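Iron-containing alcohol dehydrogenase (Ralstonia eutropha, PDB 3JZD) probably reduces maleylacetate to 3-oxoadipate with NADH or NADPH, as a homodimeric member of the iron-containing alcohol dehydrogenase family. Local coordinates at residues S171-I176 with I263-A268; H178-L183 with E198-L203; M239-K244 with A270-A275; G251-P256 with A325-A330. One frame throughout, in Å; residues are numbered along the deposited sequence. Where two conformers were deposited one is given.

Contact 1: residues S171-I176 with I263-A268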
loop_
_atom_site.group_PDB
_atom_site.type_symbol
_atom_site.label_atom_id
_atom_site.label_comp_id
_atom_site.label_asym_id
_atom_site.label_seq_id
_atom_site.Cartn_x
_atom_site.Cartn_y
_atom_site.Cartn_z
ATOM N N SER A 171 -16.930 -6.919 -15.213
ATOM C CA SER A 171 -15.514 -6.845 -14.879
ATOM C C SER A 171 -15.395 -6.184 -13.503
ATOM O O SER A 171 -14.518 -6.507 -12.753
ATOM C CB SER A 171 -14.731 -6.035 -15.911
ATOM O OG SER A 171 -13.331 -6.038 -15.607
ATOM N N ALA A 172 -16.303 -5.277 -13.185
ATOM C CA ALA A 172 -16.263 -4.575 -11.911
ATOM C C ALA A 172 -16.525 -5.543 -10.774
ATOM O O ALA A 172 -15.919 -5.422 -9.714
ATOM C CB ALA A 172 -17.259 -3.416 -11.904
ATOM N N LEU A 173 -17.430 -6.511 -10.993
ATOM C CA LEU A 173 -17.722 -7.542 -9.978
ATOM C C LEU A 173 -16.590 -8.544 -9.884
ATOM O O LEU A 173 -16.293 -9.029 -8.799
ATOM C CB LEU A 173 -19.105 -8.182 -10.219
ATOM C CG LEU A 173 -20.158 -7.199 -9.672
ATOM C CD1 LEU A 173 -21.442 -7.239 -10.352
ATOM C CD2 LEU A 173 -20.302 -7.471 -8.156
ATOM N N ASN A 174 -15.892 -8.784 -10.996
ATOM C CA ASN A 174 -14.697 -9.629 -10.981
ATOM C C ASN A 174 -13.673 -8.999 -10.002
ATOM O O ASN A 174 -13.108 -9.673 -9.141
ATOM C CB ASN A 174 -14.190 -9.763 -12.410
ATOM C CG ASN A 174 -12.937 -10.582 -12.547
ATOM O OD1 ASN A 174 -12.484 -11.272 -11.626
ATOM N ND2 ASN A 174 -12.364 -10.508 -13.713
ATOM N N ALA A 175 -13.481 -7.695 -10.097
ATOM C CA ALA A 175 -12.545 -6.999 -9.212
ATOM C C ALA A 175 -13.036 -7.078 -7.748
ATOM O O ALA A 175 -12.259 -7.373 -6.862
ATOM C CB ALA A 175 -12.404 -5.556 -9.652
ATOM N N ILE A 176 -14.335 -6.834 -7.519
ATOM C CA ILE A 176 -14.898 -6.927 -6.160
ATOM C C ILE A 176 -14.652 -8.319 -5.581
ATOM O O ILE A 176 -14.345 -8.439 -4.413
ATOM C CB ILE A 176 -16.409 -6.577 -6.124
ATOM C CG1 ILE A 176 -16.581 -5.078 -6.283
ATOM C CG2 ILE A 176 -17.074 -7.086 -4.797
ATOM C CD1 ILE A 176 -17.989 -4.598 -6.504
ATOM N N ILE A 263 -21.819 -13.895 -11.619
ATOM C CA ILE A 263 -22.867 -14.829 -11.242
ATOM C C ILE A 263 -22.522 -15.655 -10.032
ATOM O O ILE A 263 -23.348 -15.826 -9.169
ATOM C CB ILE A 263 -23.199 -15.767 -12.440
ATOM C CG1 ILE A 263 -23.817 -14.907 -13.595
ATOM C CG2 ILE A 263 -24.120 -16.922 -11.976
ATOM C CD1 ILE A 263 -23.703 -15.518 -15.057
ATOM N N VAL A 264 -21.295 -16.165 -9.978
ATOM C CA VAL A 264 -20.852 -17.026 -8.885
ATOM C C VAL A 264 -20.617 -16.283 -7.542
ATOM O O VAL A 264 -20.929 -16.817 -6.478
ATOM C CB VAL A 264 -19.574 -17.807 -9.318
ATOM C CG1 VAL A 264 -18.915 -18.593 -8.100
ATOM C CG2 VAL A 264 -19.949 -18.746 -10.487
ATOM N N LEU A 265 -20.096 -15.059 -7.576
ATOM C CA LEU A 265 -19.763 -14.364 -6.345
ATOM C C LEU A 265 -20.828 -14.406 -5.218
ATOM O O LEU A 265 -20.535 -14.805 -4.113
ATOM C CB LEU A 265 -19.274 -12.952 -6.636
ATOM C CG LEU A 265 -18.838 -12.177 -5.414
ATOM C CD1 LEU A 265 -17.610 -12.818 -4.827
ATOM C CD2 LEU A 265 -18.568 -10.650 -5.858
ATOM N N PRO A 266 -22.064 -14.008 -5.486
ATOM C CA PRO A 266 -22.981 -14.086 -4.376
ATOM C C PRO A 266 -23.137 -15.498 -3.723
ATOM O O PRO A 266 -23.316 -15.611 -2.494
ATOM C CB PRO A 266 -24.313 -13.652 -5.023
ATOM C CG PRO A 266 -23.926 -12.820 -6.243
ATOM C CD PRO A 266 -22.707 -13.557 -6.736
ATOM N N HIS A 267 -23.097 -16.555 -4.546
ATOM C CA HIS A 267 -23.287 -17.933 -4.063
ATOM C C HIS A 267 -22.049 -18.482 -3.373
ATOM O O HIS A 267 -22.148 -19.288 -2.431
ATOM C CB HIS A 267 -23.745 -18.824 -5.224
ATOM C CG HIS A 267 -24.996 -18.322 -5.868
ATOM N ND1 HIS A 267 -24.992 -17.547 -7.015
ATOM C CD2 HIS A 267 -26.275 -18.359 -5.444
ATOM C CE1 HIS A 267 -26.230 -17.190 -7.296
ATOM N NE2 HIS A 267 -27.025 -17.680 -6.364
ATOM N N ALA A 268 -20.882 -18.054 -3.848
ATOM C CA ALA A 268 -19.630 -18.432 -3.208
ATOM C C ALA A 268 -19.600 -17.710 -1.845
ATOM O O ALA A 268 -19.183 -18.287 -0.815
ATOM C CB ALA A 268 -18.395 -18.057 -4.105
#
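Leu265 reaches from helix 257-272 to Leu173 and Ile176, which stand one turn apart on helix 165-182, so that two helices of the all-helical C-terminal domain of the iron-containing alcohol dehydrogenase fold meet through three buried side chains. The apolar contacts converge on a single methyl group, Leu265 CD2. It lies 4.0 Å from Ile176 CG2 and 4.3 Å from Leu173 CD2, and the side chains of Ile176 and Leu265 meet at roughly a right angle. Leu265 CG is anti to the backbone N (chi1 -177°), which carries the isobutyl group out toward the other helix; from helix 165-182, Ile176 offers its CG2 branch while CG1 leads away. With the nearest CA atoms, those of Leu173 and Leu265, 8.0 Å apart and only 98 Å² buried, the two segments touch lightly. Other helices complete the packing: Leu298 of helix 294-304 touches both Leu173 and Ile176, and His242 of helix 241-253 packs on Leu265.

No hydrogen bond crosses between the segments, and the polar interactions stay within helix 257-272 or lead elsewhere. Pro266 has no N-H to give to the preceding turn, and the helix kinks there, where the N of His267 is also without its regular bond and makes a weak one to Val264 O. The imidazole of His267 is held at both nitrogens, NE2 by Val355 O and ND1 by a carbonyl one turn back: His267 ND1 donates to Ile263 O at 3.2 Å, with an N-H...O angle of 144° and the oxygen 9° out of the ring plane.

Contact 2: residues H178-L183 with E198-L203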
loop_
_atom_site.group_PDB
_atom_site.type_symbol
_atom_site.label_atom_id
_atom_site.label_comp_id
_atom_site.label_asym_id
_atom_site.label_seq_id
_atom_site.Cartn_x
_atom_site.Cartn_y
_atom_site.Cartn_z
ATOM N N HIS A 178 -12.117 -10.261 -6.016
ATOM C CA HIS A 178 -10.724 -10.371 -5.507
ATOM C C HIS A 178 -10.651 -9.819 -4.076
ATOM O O HIS A 178 -10.089 -10.432 -3.162
ATOM C CB HIS A 178 -9.707 -9.558 -6.330
ATOM C CG HIS A 178 -9.719 -9.812 -7.811
ATOM N ND1 HIS A 178 -10.009 -11.037 -8.375
ATOM C CD2 HIS A 178 -9.388 -8.997 -8.841
ATOM C CE1 HIS A 178 -9.895 -10.954 -9.691
ATOM N NE2 HIS A 178 -9.520 -9.725 -10.000
ATOM N N ALA A 179 -11.226 -8.644 -3.903
ATOM C CA ALA A 179 -11.259 -7.995 -2.612
ATOM C C ALA A 179 -12.090 -8.786 -1.582
ATOM O O ALA A 179 -11.695 -8.933 -0.410
ATOM C CB ALA A 179 -11.816 -6.524 -2.752
ATOM N N ALA A 180 -13.257 -9.268 -1.994
ATOM C CA ALA A 180 -14.150 -9.999 -1.070
ATOM C C ALA A 180 -13.440 -11.193 -0.422
ATOM O O ALA A 180 -13.471 -11.357 0.790
ATOM C CB ALA A 180 -15.499 -10.429 -1.795
ATOM N N GLU A 181 -12.767 -12.002 -1.239
ATOM C CA GLU A 181 -12.010 -13.165 -0.750
ATOM C C GLU A 181 -10.720 -12.792 -0.068
ATOM O O GLU A 181 -10.255 -13.492 0.846
ATOM C CB GLU A 181 -11.726 -14.210 -1.879
ATOM C CG GLU A 181 -12.961 -14.834 -2.446
ATOM C CD GLU A 181 -12.756 -16.277 -2.844
ATOM O OE1 GLU A 181 -11.916 -16.571 -3.761
ATOM O OE2 GLU A 181 -13.476 -17.100 -2.225
ATOM N N GLY A 182 -10.119 -11.687 -0.490
ATOM C CA GLY A 182 -8.947 -11.164 0.181
ATOM C C GLY A 182 -9.241 -10.906 1.662
ATOM O O GLY A 182 -8.411 -11.148 2.532
ATOM N N LEU A 183 -10.444 -10.426 1.950
ATOM C CA LEU A 183 -10.799 -10.142 3.324
ATOM C C LEU A 183 -10.803 -11.392 4.189
ATOM O O LEU A 183 -10.727 -11.280 5.385
ATOM C CB LEU A 183 -12.144 -9.405 3.389
ATOM C CG LEU A 183 -12.097 -7.963 2.923
ATOM C CD1 LEU A 183 -13.502 -7.440 2.562
ATOM C CD2 LEU A 183 -11.430 -7.121 4.013
ATOM N N GLU A 198 -11.806 -0.586 0.715
ATOM C CA GLU A 198 -11.839 0.643 -0.096
ATOM C C GLU A 198 -12.113 0.346 -1.599
ATOM O O GLU A 198 -12.848 1.077 -2.309
ATOM C CB GLU A 198 -10.493 1.365 0.050
ATOM C CG GLU A 198 -10.288 2.537 -0.838
ATOM C CD GLU A 198 -11.064 3.759 -0.391
ATOM O OE1 GLU A 198 -11.994 3.625 0.442
ATOM O OE2 GLU A 198 -10.695 4.862 -0.870
ATOM N N GLY A 199 -11.489 -0.692 -2.091
ATOM C CA GLY A 199 -11.741 -1.118 -3.478
ATOM C C GLY A 199 -13.214 -1.484 -3.692
ATOM O O GLY A 199 -13.838 -1.066 -4.685
ATOM N N ILE A 200 -13.787 -2.228 -2.744
ATOM C CA ILE A 200 -15.168 -2.620 -2.878
ATOM C C ILE A 200 -16.032 -1.359 -2.852
ATOM O O ILE A 200 -16.954 -1.228 -3.638
ATOM C CB ILE A 200 -15.624 -3.684 -1.805
ATOM C CG1 ILE A 200 -14.792 -4.982 -1.955
ATOM C CG2 ILE A 200 -17.116 -4.018 -1.967
ATOM C CD1 ILE A 200 -15.087 -6.091 -0.908
ATOM N N ARG A 201 -15.702 -0.419 -1.974
ATOM C CA ARG A 201 -16.498 0.773 -1.812
ATOM C C ARG A 201 -16.486 1.595 -3.089
ATOM O O ARG A 201 -17.521 2.089 -3.522
ATOM C CB ARG A 201 -15.948 1.614 -0.671
ATOM C CG ARG A 201 -16.944 2.353 0.121
ATOM C CD ARG A 201 -16.307 3.310 1.172
ATOM N NE ARG A 201 -14.957 2.930 1.653
ATOM C CZ ARG A 201 -14.657 1.989 2.571
ATOM N NH1 ARG A 201 -15.620 1.220 3.150
ATOM N NH2 ARG A 201 -13.355 1.794 2.875
ATOM N N ALA A 202 -15.306 1.735 -3.685
ATOM C CA ALA A 202 -15.144 2.513 -4.907
ATOM C C ALA A 202 -15.972 1.919 -6.070
ATOM O O ALA A 202 -16.671 2.629 -6.784
ATOM C CB ALA A 202 -13.661 2.629 -5.281
ATOM N N LEU A 203 -15.872 0.625 -6.258
ATOM C CA LEU A 203 -16.629 -0.057 -7.325
ATOM C C LEU A 203 -18.126 -0.093 -7.065
ATOM O O LEU A 203 -18.929 0.134 -7.944
ATOM C CB LEU A 203 -16.079 -1.456 -7.547
ATOM C CG LEU A 203 -14.701 -1.428 -8.243
ATOM C CD1 LEU A 203 -13.812 -2.602 -7.843
ATOM C CD2 LEU A 203 -14.851 -1.296 -9.759
#
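Ala179 and Ile200 mark the closest backbone approach of segments 178-183 and 198-203, their CA atoms 6.7 Å apart. The segments lie on helices 165-182 and 190-212. Small residues allow the short separation: Ala179 turns its CB toward the other helix, and Gly199 has no side chain to place between them.

Ile200 supplies every side-chain contact from segment 198-203. Its CG1 presses on Ala179 CB at 3.4 Å, tighter than usual for two carbons. Because CG1 is anti to the carbonyl carbon (chi1 -61°) and the chain is then extended, CD1 travels on past the alanine. Ile200 CD1 lies 3.8 Å from the amide Ala180 N. Leu183 CD1 meets Ile200 CD1 tip to tip, 4.0 Å away.

The contact joins these consecutive helices as a helical hairpin in the C-terminal domain of the iron-containing alcohol dehydrogenase fold. Ala196, one turn before Ile200, also touches Ala179 and Leu183. Helix 277-287 adds Ile283 beside Ala180 and Leu183, while Cys230 of helix 217-236 packs on Ala179.

Polar groups point elsewhere. Arg201 NE and Glu198 OE1 form a salt bridge at 3.3 Å, the oxygen 12° out of the guanidinium plane; the other carboxylate oxygen of Glu198 bonds to Tyr225 OH, and Leu194 of the second subunit packs against the same residue. His178 NE2 is bonded to Ala124 O.

Contact 3: residues M239-K244 with A270-A275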
loop_
_atom_site.group_PDB
_atom_site.type_symbol
_atom_site.label_atom_id
_atom_site.label_comp_id
_atom_site.label_asym_id
_atom_site.label_seq_id
_atom_site.Cartn_x
_atom_site.Cartn_y
_atom_site.Cartn_z
HETATM N N MSE A 239 -6.567 -16.360 -2.643
HETATM C CA MSE A 239 -7.986 -16.492 -2.949
HETATM C C MSE A 239 -8.470 -17.856 -2.472
HETATM O O MSE A 239 -7.704 -18.630 -1.901
HETATM C CB MSE A 239 -8.220 -16.292 -4.445
HETATM C CG MSE A 239 -7.781 -14.918 -4.978
HETATM SE SE MSE A 239 -8.681 -13.321 -4.227
HETATM C CE MSE A 239 -7.407 -12.862 -2.781
ATOM N N ALA A 240 -9.743 -18.167 -2.673
ATOM C CA ALA A 240 -10.279 -19.447 -2.192
ATOM C C ALA A 240 -11.439 -19.920 -3.078
ATOM O O ALA A 240 -11.352 -19.841 -4.308
ATOM C CB ALA A 240 -10.672 -19.355 -0.654
ATOM N N LEU A 241 -12.524 -20.375 -2.484
ATOM C CA LEU A 241 -13.634 -20.957 -3.252
ATOM C C LEU A 241 -14.103 -20.208 -4.487
ATOM O O LEU A 241 -14.233 -20.812 -5.561
ATOM C CB LEU A 241 -14.836 -21.244 -2.354
ATOM C CG LEU A 241 -16.187 -21.596 -2.992
ATOM C CD1 LEU A 241 -16.095 -22.957 -3.738
ATOM C CD2 LEU A 241 -17.278 -21.599 -1.918
ATOM N N HIS A 242 -14.364 -18.911 -4.370
ATOM C CA HIS A 242 -14.921 -18.208 -5.499
ATOM C C HIS A 242 -14.022 -18.276 -6.713
ATOM O O HIS A 242 -14.471 -18.623 -7.802
ATOM C CB HIS A 242 -15.229 -16.754 -5.177
ATOM C CG HIS A 242 -15.558 -15.957 -6.383
ATOM N ND1 HIS A 242 -16.830 -15.912 -6.924
ATOM C CD2 HIS A 242 -14.772 -15.196 -7.182
ATOM C CE1 HIS A 242 -16.812 -15.135 -7.993
ATOM N NE2 HIS A 242 -15.574 -14.689 -8.179
ATOM N N HIS A 243 -12.766 -17.894 -6.532
ATOM C CA HIS A 243 -11.802 -17.920 -7.636
ATOM C C HIS A 243 -11.543 -19.321 -8.175
ATOM O O HIS A 243 -11.492 -19.525 -9.379
ATOM C CB HIS A 243 -10.518 -17.202 -7.246
ATOM C CG HIS A 243 -10.722 -15.730 -7.059
ATOM N ND1 HIS A 243 -11.374 -15.203 -5.957
ATOM C CD2 HIS A 243 -10.378 -14.676 -7.841
ATOM C CE1 HIS A 243 -11.418 -13.889 -6.074
ATOM N NE2 HIS A 243 -10.833 -13.541 -7.211
ATOM N N LYS A 244 -11.441 -20.302 -7.306
ATOM C CA LYS A 244 -11.241 -21.659 -7.792
ATOM C C LYS A 244 -12.409 -22.146 -8.655
ATOM O O LYS A 244 -12.211 -22.749 -9.726
ATOM C CB LYS A 244 -11.064 -22.612 -6.597
ATOM C CG LYS A 244 -9.763 -22.392 -5.857
ATOM C CD LYS A 244 -8.604 -22.920 -6.715
ATOM C CE LYS A 244 -7.227 -22.698 -6.089
ATOM N NZ LYS A 244 -6.237 -23.681 -6.718
ATOM N N ALA A 270 -22.330 -16.749 -0.128
ATOM C CA ALA A 270 -23.328 -17.413 0.722
ATOM C C ALA A 270 -22.764 -18.724 1.341
ATOM O O ALA A 270 -23.032 -19.044 2.520
ATOM C CB ALA A 270 -24.634 -17.701 -0.049
ATOM N N TYR A 271 -21.963 -19.454 0.560
ATOM C CA TYR A 271 -21.385 -20.721 1.000
ATOM C C TYR A 271 -20.420 -20.490 2.178
ATOM O O TYR A 271 -20.413 -21.232 3.148
ATOM C CB TYR A 271 -20.624 -21.352 -0.162
ATOM C CG TYR A 271 -20.100 -22.721 0.104
ATOM C CD1 TYR A 271 -18.915 -22.914 0.804
ATOM C CD2 TYR A 271 -20.761 -23.853 -0.395
ATOM C CE1 TYR A 271 -18.402 -24.189 1.037
ATOM C CE2 TYR A 271 -20.254 -25.145 -0.153
ATOM C CZ TYR A 271 -19.078 -25.298 0.547
ATOM O OH TYR A 271 -18.604 -26.556 0.801
ATOM N N ASN A 272 -19.569 -19.477 2.055
ATOM C CA ASN A 272 -18.592 -19.175 3.088
ATOM C C ASN A 272 -19.034 -18.268 4.243
ATOM O O ASN A 272 -18.324 -18.200 5.267
ATOM C CB ASN A 272 -17.352 -18.562 2.424
ATOM C CG ASN A 272 -16.470 -19.606 1.751
ATOM O OD1 ASN A 272 -16.541 -20.826 2.051
ATOM N ND2 ASN A 272 -15.626 -19.143 0.836
ATOM N N ALA A 273 -20.212 -17.649 4.123
ATOM C CA ALA A 273 -20.638 -16.587 5.052
ATOM C C ALA A 273 -20.617 -16.959 6.548
ATOM O O ALA A 273 -20.124 -16.173 7.364
ATOM C CB ALA A 273 -22.035 -16.012 4.645
ATOM N N ALA A 274 -21.138 -18.124 6.894
ATOM C CA ALA A 274 -21.201 -18.556 8.286
ATOM C C ALA A 274 -19.829 -18.677 8.920
ATOM O O ALA A 274 -19.675 -18.479 10.127
ATOM C CB ALA A 274 -21.949 -19.916 8.430
ATOM N N ALA A 275 -18.837 -18.972 8.103
ATOM C CA ALA A 275 -17.478 -19.186 8.566
ATOM C C ALA A 275 -16.669 -17.913 8.816
ATOM O O ALA A 275 -15.774 -17.929 9.670
ATOM C CB ALA A 275 -16.734 -20.083 7.555
#
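Leu241 CD2 packs against the root of the Tyr271 side chain, 3.4 Å from Tyr271 CD1 and 3.6 Å from Tyr271 CG, approaching the ring obliquely. The two side chains cross at about a right angle. With chi1 at 168°, Leu241 swings its CG to the side opposite its own N and extends toward the second helix. The same residue meets the amide of Asn272: Leu241 CB lies 3.9 Å from Asn272 ND2, an apolar carbon beside a polar nitrogen, and no hydrogen bond passes between the segments.

What fixes these groups comes from outside them. Tyr271 OH bonds to Pro338 O. Asn272 is gripped at both ends of its amide, OD1 by Asn335 ND2 and ND2 by Tyr184 OH, and Asn335 OD1 in turn takes the N-H of Leu241, so one asparagine ties the two segments together. Ile344 of helix 341-353 touches both Leu241 and Tyr271.

In the fold, the start of helix 241-253 is joined here to the end of helix 257-272, the next helix in the chain; the pair belongs to the helical C-terminal domain of iron-containing alcohol dehydrogenases. Ala240 is the N-cap residue, and its carbonyl oxygen accepts Lys244 N at 3.0 Å. At this first turn, Glu181 of helix 165-182 takes Ala240 N on OE1 and His242 N on OE2. The His243 ring is sandwiched between neighbours: Met239 CG (selenomethionine) sits 3.6 Å above the plane over the centre of one face, and His242 CD2 lies at 3.6 Å over the other, displaced toward the rim.

Contact 4: residues G251-P256 with A325-A330. With CA (calcium ion), chain F.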
loop_
_atom_site.group_PDB
_atom_site.type_symbol
_atom_site.label_atom_id
_atom_site.label_comp_id
_atom_site.label_asym_id
_atom_site.label_seq_id
_atom_site.Cartn_x
_atom_site.Cartn_y
_atom_site.Cartn_z
ATOM N N GLY A 251 -12.629 -22.745 -17.327
ATOM C CA GLY A 251 -11.697 -23.663 -17.977
ATOM C C GLY A 251 -12.335 -24.952 -18.451
ATOM O O GLY A 251 -12.007 -25.431 -19.505
ATOM N N SER A 252 -13.259 -25.510 -17.691
ATOM C CA SER A 252 -13.845 -26.789 -18.083
ATOM C C SER A 252 -15.080 -26.622 -18.958
ATOM O O SER A 252 -15.408 -27.506 -19.707
ATOM C CB SER A 252 -14.160 -27.643 -16.834
ATOM O OG SER A 252 -12.972 -27.951 -16.112
ATOM N N PHE A 253 -15.756 -25.494 -18.894
ATOM C CA PHE A 253 -16.975 -25.327 -19.673
ATOM C C PHE A 253 -16.991 -24.152 -20.602
ATOM O O PHE A 253 -18.025 -23.880 -21.208
ATOM C CB PHE A 253 -18.191 -25.343 -18.713
ATOM C CG PHE A 253 -18.213 -26.571 -17.871
ATOM C CD1 PHE A 253 -18.664 -27.759 -18.392
ATOM C CD2 PHE A 253 -17.676 -26.569 -16.604
ATOM C CE1 PHE A 253 -18.624 -28.920 -17.640
ATOM C CE2 PHE A 253 -17.640 -27.702 -15.859
ATOM C CZ PHE A 253 -18.100 -28.897 -16.389
ATOM N N ASN A 254 -15.865 -23.459 -20.708
ATOM C CA ASN A 254 -15.711 -22.322 -21.637
ATOM C C ASN A 254 -16.671 -21.169 -21.389
ATOM O O ASN A 254 -17.088 -20.495 -22.315
ATOM C CB ASN A 254 -15.761 -22.806 -23.104
ATOM C CG ASN A 254 -14.481 -23.539 -23.518
ATOM O OD1 ASN A 254 -13.398 -22.972 -23.476
ATOM N ND2 ASN A 254 -14.612 -24.797 -23.924
ATOM N N LEU A 255 -17.007 -20.934 -20.125
ATOM C CA LEU A 255 -17.913 -19.836 -19.792
ATOM C C LEU A 255 -17.139 -18.520 -19.803
ATOM O O LEU A 255 -15.966 -18.509 -19.468
ATOM C CB LEU A 255 -18.502 -20.022 -18.423
ATOM C CG LEU A 255 -19.231 -21.308 -18.127
ATOM C CD1 LEU A 255 -20.049 -21.070 -16.843
ATOM C CD2 LEU A 255 -20.108 -21.729 -19.329
ATOM N N PRO A 256 -17.786 -17.411 -20.221
ATOM C CA PRO A 256 -17.067 -16.148 -20.276
ATOM C C PRO A 256 -16.639 -15.734 -18.884
ATOM O O PRO A 256 -17.412 -15.836 -17.917
ATOM C CB PRO A 256 -18.076 -15.181 -20.909
ATOM C CG PRO A 256 -19.396 -15.848 -20.749
ATOM C CD PRO A 256 -19.144 -17.304 -20.768
ATOM N N ALA A 325 -19.502 -30.095 -10.269
ATOM C CA ALA A 325 -19.333 -30.319 -8.842
ATOM C C ALA A 325 -18.163 -31.327 -8.609
ATOM O O ALA A 325 -17.364 -31.156 -7.679
ATOM C CB ALA A 325 -20.600 -30.805 -8.189
ATOM N N ASP A 326 -18.045 -32.347 -9.440
ATOM C CA ASP A 326 -16.912 -33.295 -9.296
ATOM C C ASP A 326 -15.571 -32.596 -9.461
ATOM O O ASP A 326 -14.689 -32.786 -8.628
ATOM C CB ASP A 326 -16.989 -34.449 -10.262
ATOM C CG ASP A 326 -18.184 -35.372 -9.996
ATOM O OD1 ASP A 326 -18.523 -35.666 -8.823
ATOM O OD2 ASP A 326 -18.795 -35.811 -10.982
ATOM N N ILE A 327 -15.429 -31.794 -10.512
ATOM C CA ILE A 327 -14.199 -31.064 -10.794
ATOM C C ILE A 327 -13.913 -30.095 -9.634
ATOM O O ILE A 327 -12.764 -29.971 -9.234
ATOM C CB ILE A 327 -14.279 -30.251 -12.093
ATOM C CG1 ILE A 327 -14.529 -31.142 -13.320
ATOM C CG2 ILE A 327 -12.998 -29.459 -12.329
ATOM C CD1 ILE A 327 -15.011 -30.360 -14.604
ATOM N N ALA A 328 -14.940 -29.455 -9.066
ATOM C CA ALA A 328 -14.754 -28.523 -7.926
ATOM C C ALA A 328 -14.148 -29.226 -6.733
ATOM O O ALA A 328 -13.518 -28.591 -5.918
ATOM C CB ALA A 328 -16.122 -27.832 -7.462
ATOM N N LEU A 329 -14.358 -30.531 -6.629
ATOM C CA LEU A 329 -13.866 -31.308 -5.497
ATOM C C LEU A 329 -12.547 -32.015 -5.780
ATOM O O LEU A 329 -11.982 -32.610 -4.908
ATOM C CB LEU A 329 -14.917 -32.355 -5.132
ATOM C CG LEU A 329 -16.180 -31.991 -4.347
ATOM C CD1 LEU A 329 -16.782 -30.644 -4.690
ATOM C CD2 LEU A 329 -17.197 -33.133 -4.565
ATOM N N ALA A 330 -12.043 -31.931 -7.008
ATOM C CA ALA A 330 -10.839 -32.726 -7.384
ATOM C C ALA A 330 -9.480 -32.333 -6.802
ATOM O O ALA A 330 -8.687 -33.185 -6.470
ATOM C CB ALA A 330 -10.711 -32.783 -8.922
HETATM CA CA CA F . -20.264 -37.199 -9.639
HETATM O O HOH W 1 -21.688 -35.313 -9.670
HETATM O O HOH W 2 -21.120 -36.913 -11.845
#
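The Phe253 ring meets Ile327 CD1 obliquely, with Phe253 CZ and CE2 each 3.9 Å from that methyl carbon. The two side chains come from opposite directions, although the bond from the Phe253 backbone to its CB does not itself aim at the other segment; the outer part of the ring makes the approach. Arg323 and Ala324 of helix 321-328, together with Met316 and Asp320 from the preceding loop, also touch this ring. The other flat group, the carboxylate of Asp326, takes no part in that packing. It binds a calcium ion through both oxygens, OD1 at 2.5 Å and OD2 at 2.4 Å, a bidentate grip that places the metal off the oxygen-bearing end of the group, with two waters also on the ion.

Ile327 CD1 is shared with Ser252, lying 3.5 Å from Ser252 OG and 3.6 Å from Ser252 CB. A chi2 of 164° straightens Ile327 out to CD1 and brings the methyl to a point that both the serine and the phenyl ring reach.

Helices 241-253 and 321-328 of the C-terminal iron-containing alcohol dehydrogenase domain thus meet near the surface, the first at its end and the second in its last turns. Asn254 follows the first helix with positive phi (60°), turning the chain toward Pro256, the N-cap residue of helix 257-272. The second helix closes with Leu329 N bonded to Asp326 O at 3.0 Å. Farther along the interface, Thr248 packs on Ile327 and Leu245 on Ala328.

Overall arrangement
Contacts 1 and 2 share helix 165-182, and Leu203 of contact 2 packs on Ala172, Ala175 and Ile176 of contact 1, with Ala175 CB to Leu203 CD1 at 3.7 Å. Contact 3 shares helix 257-272 with contact 1, where His242 CE1 lies 3.3 Å from Leu265 N. Two probable hydrogen bonds tie contact 2 to contact 3: Glu181 OE1 to His243 ND1 at 2.6 Å and His178 ND1 to His243 NE2 at 2.9 Å. Contact 4 shares helix 241-253 with contact 3 but touches none of the others. The side chain of Leu173 in contact 1 is about 11 Å from the bound NAD, and those of Ala179 and Ser252, in contacts 2 and 4, about 13 Å.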